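Local structure of DNA repair protein RecO (Deinococcus radiodurans, 1U5K) at residues P161-C173 / A217-V229. The protein is probably involved in DNA repair and in recombination by the RecF pathway, and binds a zinc ion. Sequence-based numbering, arbitrary orientation.
With ZN (zinc ion), chain C.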
# COMPACT_ATOMS: atom_id res chain seq x y z
N PRO A 161 6.22 -24.03 -22.46
CA PRO A 161 6.95 -24.05 -21.19
C PRO A 161 6.03 -24.44 -20.03
O PRO A 161 4.86 -24.07 -20.00
CB PRO A 161 7.42 -22.60 -21.04
CG PRO A 161 6.42 -21.78 -21.78
CD PRO A 161 6.00 -22.66 -22.94
N GLU A 162 6.59 -25.12 -19.04
CA GLU A 162 5.80 -25.62 -17.93
C GLU A 162 6.26 -25.09 -16.57
O GLU A 162 5.74 -25.51 -15.54
CB GLU A 162 5.88 -27.14 -17.92
CG GLU A 162 5.37 -27.81 -19.19
CD GLU A 162 5.30 -29.32 -19.07
OE1 GLU A 162 6.09 -29.91 -18.31
OE2 GLU A 162 4.41 -29.92 -19.72
N HIS A 163 7.25 -24.21 -16.57
CA HIS A 163 7.86 -23.83 -15.30
C HIS A 163 7.65 -22.37 -14.93
O HIS A 163 7.50 -21.52 -15.81
CB HIS A 163 9.36 -24.12 -15.29
CG HIS A 163 9.71 -25.56 -15.51
ND1 HIS A 163 10.43 -26.29 -14.59
CD2 HIS A 163 9.51 -26.39 -16.57
CE1 HIS A 163 10.62 -27.51 -15.04
NE2 HIS A 163 10.07 -27.60 -16.24
N PRO A 164 7.73 -22.09 -13.63
CA PRO A 164 7.63 -20.72 -13.12
C PRO A 164 8.75 -19.83 -13.66
O PRO A 164 9.84 -20.33 -13.91
CB PRO A 164 7.80 -20.88 -11.60
CG PRO A 164 7.54 -22.30 -11.31
CD PRO A 164 7.95 -23.05 -12.53
N ASP A 165 8.44 -18.55 -13.84
CA ASP A 165 9.34 -17.50 -14.30
C ASP A 165 9.42 -16.48 -13.16
O ASP A 165 8.59 -15.58 -13.10
CB ASP A 165 8.72 -16.86 -15.54
CG ASP A 165 9.46 -15.64 -15.99
OD1 ASP A 165 10.61 -15.49 -15.52
OD2 ASP A 165 8.97 -14.81 -16.80
N PRO A 166 10.36 -16.61 -12.23
CA PRO A 166 10.47 -15.67 -11.11
C PRO A 166 10.88 -14.25 -11.51
O PRO A 166 10.55 -13.32 -10.77
CB PRO A 166 11.47 -16.33 -10.15
CG PRO A 166 12.06 -17.49 -10.84
CD PRO A 166 11.30 -17.75 -12.12
N LEU A 167 11.52 -14.06 -12.66
CA LEU A 167 11.91 -12.71 -13.09
C LEU A 167 10.83 -11.91 -13.81
O LEU A 167 10.63 -10.72 -13.54
CB LEU A 167 13.20 -12.80 -13.90
CG LEU A 167 14.29 -13.49 -13.06
CD1 LEU A 167 15.63 -13.63 -13.79
CD2 LEU A 167 14.54 -12.80 -11.72
N GLY A 168 10.07 -12.54 -14.69
CA GLY A 168 9.13 -11.83 -15.53
C GLY A 168 7.68 -12.20 -15.30
O GLY A 168 6.79 -11.56 -15.85
N GLY A 169 7.44 -13.25 -14.52
CA GLY A 169 6.10 -13.74 -14.28
C GLY A 169 5.35 -14.39 -15.43
O GLY A 169 4.12 -14.50 -15.42
N GLN A 170 6.10 -14.85 -16.44
CA GLN A 170 5.54 -15.61 -17.55
C GLN A 170 5.79 -17.09 -17.25
O GLN A 170 5.62 -17.49 -16.11
CB GLN A 170 6.20 -15.09 -18.83
CG GLN A 170 5.81 -13.67 -19.13
CD GLN A 170 6.32 -13.04 -20.41
OE1 GLN A 170 6.00 -11.89 -20.65
NE2 GLN A 170 7.03 -13.77 -21.25
N LEU A 171 6.30 -17.86 -18.22
CA LEU A 171 6.69 -19.25 -18.02
C LEU A 171 8.03 -19.57 -18.70
O LEU A 171 8.37 -18.98 -19.72
CB LEU A 171 5.63 -20.16 -18.61
CG LEU A 171 4.20 -20.04 -18.05
CD1 LEU A 171 3.29 -20.80 -18.99
CD2 LEU A 171 4.10 -20.57 -16.64
N LEU A 172 8.79 -20.50 -18.13
CA LEU A 172 10.10 -20.93 -18.62
C LEU A 172 10.06 -22.41 -18.98
O LEU A 172 9.32 -23.17 -18.36
CB LEU A 172 11.18 -20.71 -17.57
CG LEU A 172 11.45 -19.26 -17.22
CD1 LEU A 172 12.39 -19.17 -16.03
CD2 LEU A 172 11.92 -18.49 -18.44
N CYS A 173 10.89 -22.82 -19.94
CA CYS A 173 11.05 -24.24 -20.25
C CYS A 173 11.94 -24.92 -19.21
O CYS A 173 12.61 -24.27 -18.40
CB CYS A 173 11.62 -24.46 -21.66
SG CYS A 173 13.37 -24.02 -21.82
N ALA A 217 2.17 -15.64 -9.46
CA ALA A 217 2.46 -15.43 -10.86
C ALA A 217 1.78 -14.15 -11.34
O ALA A 217 2.40 -13.34 -12.03
CB ALA A 217 2.00 -16.62 -11.65
N LEU A 218 0.54 -13.97 -10.91
CA LEU A 218 -0.24 -12.78 -11.22
C LEU A 218 0.48 -11.51 -10.74
O LEU A 218 0.61 -10.57 -11.52
CB LEU A 218 -1.65 -12.88 -10.66
CG LEU A 218 -2.55 -11.66 -10.87
CD1 LEU A 218 -2.87 -11.56 -12.32
CD2 LEU A 218 -3.80 -11.72 -9.98
N GLU A 219 0.98 -11.52 -9.50
CA GLU A 219 1.66 -10.39 -8.88
C GLU A 219 2.94 -10.02 -9.62
O GLU A 219 3.17 -8.85 -9.89
CB GLU A 219 2.00 -10.69 -7.42
CG GLU A 219 0.81 -10.69 -6.49
CD GLU A 219 1.20 -10.96 -5.04
OE1 GLU A 219 1.36 -9.98 -4.29
OE2 GLU A 219 1.39 -12.12 -4.64
N LYS A 220 3.76 -11.02 -9.95
CA LYS A 220 5.01 -10.81 -10.66
C LYS A 220 4.75 -10.26 -12.06
O LYS A 220 5.34 -9.26 -12.47
CB LYS A 220 5.78 -12.14 -10.77
CG LYS A 220 7.17 -12.05 -11.38
CD LYS A 220 8.04 -10.94 -10.80
CE LYS A 220 8.57 -11.16 -9.39
NZ LYS A 220 9.63 -10.12 -9.16
N PHE A 221 3.86 -10.92 -12.79
CA PHE A 221 3.52 -10.50 -14.13
C PHE A 221 3.02 -9.06 -14.17
O PHE A 221 3.53 -8.27 -14.97
CB PHE A 221 2.48 -11.45 -14.73
CG PHE A 221 2.07 -11.10 -16.14
CD1 PHE A 221 2.92 -11.31 -17.20
CD2 PHE A 221 0.85 -10.53 -16.39
CE1 PHE A 221 2.54 -11.02 -18.50
CE2 PHE A 221 0.46 -10.22 -17.69
CZ PHE A 221 1.32 -10.47 -18.74
N VAL A 222 2.05 -8.71 -13.33
CA VAL A 222 1.44 -7.39 -13.37
C VAL A 222 2.46 -6.29 -13.01
O VAL A 222 2.52 -5.25 -13.65
CB VAL A 222 0.14 -7.30 -12.54
CG1 VAL A 222 -0.31 -5.86 -12.40
CG2 VAL A 222 -0.97 -8.13 -13.18
N THR A 223 3.25 -6.54 -11.97
CA THR A 223 4.27 -5.63 -11.48
C THR A 223 5.37 -5.46 -12.52
O THR A 223 5.87 -4.35 -12.66
CB THR A 223 4.84 -6.15 -10.15
OG1 THR A 223 3.84 -6.03 -9.12
CG2 THR A 223 5.90 -5.19 -9.63
N VAL A 224 5.77 -6.50 -13.25
CA VAL A 224 6.76 -6.33 -14.30
C VAL A 224 6.17 -5.59 -15.51
O VAL A 224 6.82 -4.74 -16.08
CB VAL A 224 7.41 -7.65 -14.72
CG1 VAL A 224 8.25 -7.51 -15.99
CG2 VAL A 224 8.21 -8.18 -13.55
N GLN A 225 4.93 -5.89 -15.89
CA GLN A 225 4.35 -5.37 -17.11
C GLN A 225 3.80 -3.95 -16.96
O GLN A 225 3.81 -3.19 -17.92
CB GLN A 225 3.20 -6.26 -17.59
CG GLN A 225 3.56 -7.67 -18.05
CD GLN A 225 3.96 -7.71 -19.50
OE1 GLN A 225 3.21 -7.21 -20.36
NE2 GLN A 225 5.13 -8.26 -19.79
N VAL A 226 3.29 -3.61 -15.78
CA VAL A 226 2.54 -2.37 -15.62
C VAL A 226 3.31 -1.51 -14.63
O VAL A 226 3.67 -2.00 -13.57
CB VAL A 226 1.13 -2.58 -15.04
CG1 VAL A 226 0.40 -1.27 -14.81
CG2 VAL A 226 0.33 -3.45 -15.96
N GLY A 227 3.55 -0.24 -14.96
CA GLY A 227 4.07 0.67 -13.96
C GLY A 227 3.20 0.91 -12.74
O GLY A 227 1.97 0.85 -12.80
N GLY A 228 3.81 1.28 -11.62
CA GLY A 228 3.07 1.71 -10.44
C GLY A 228 3.60 1.10 -9.15
O GLY A 228 4.59 0.38 -9.16
N VAL A 229 2.86 1.32 -8.07
CA VAL A 229 3.23 0.84 -6.74
C VAL A 229 2.61 -0.53 -6.47
O VAL A 229 3.08 -1.29 -5.63
CB VAL A 229 2.73 1.81 -5.65
CG1 VAL A 229 3.31 3.20 -5.92
CG2 VAL A 229 1.17 1.81 -5.55
ZN ZN C . 13.84 -21.82 -22.40
O HOH W 1 6.66 -10.05 -18.18
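Gly169 packs against the helix 211-225 where Lys220 and Phe221 flank it, the CA atoms of Gly169 and Phe221 4.1 Å apart; a side chain on Gly169 would run into the helix backbone. Lys220 lays its aliphatic chain along the turn: CG sits 3.4 Å from Gly169 N, and bends at chi2 (48°) and chi3 (72°) fold the chain back so that CE comes to 3.2 Å from Pro166 O. Phe221 CB lies 3.5 Å from Gly169 O; CG anti to the backbone N (chi1 -179°) sends the ring on, its CE1 edge facing Gln170 OE1, while Gln225 CG lies over one face, toward the rim. With an alanine here CB would still meet Gly169 O, but losing the ring would probably open a gap between Gln225 CG and the Gly169-Gln170 turn. Val224 CG2 touches Leu167 O. No direct hydrogen bond joins the segments; instead one water donates to Gly168 O and Gln170 OE1 and accepts from Gln225 NE2. Asp165 braces the turn from within, OD2 accepting from Gln170 N and OD1 from Gly168 N (3.1 Å), an Asx motif. This beta-hairpin docks by its turn; its far end carries Cys173, which binds zinc with Cys153, Cys156 and Cys176.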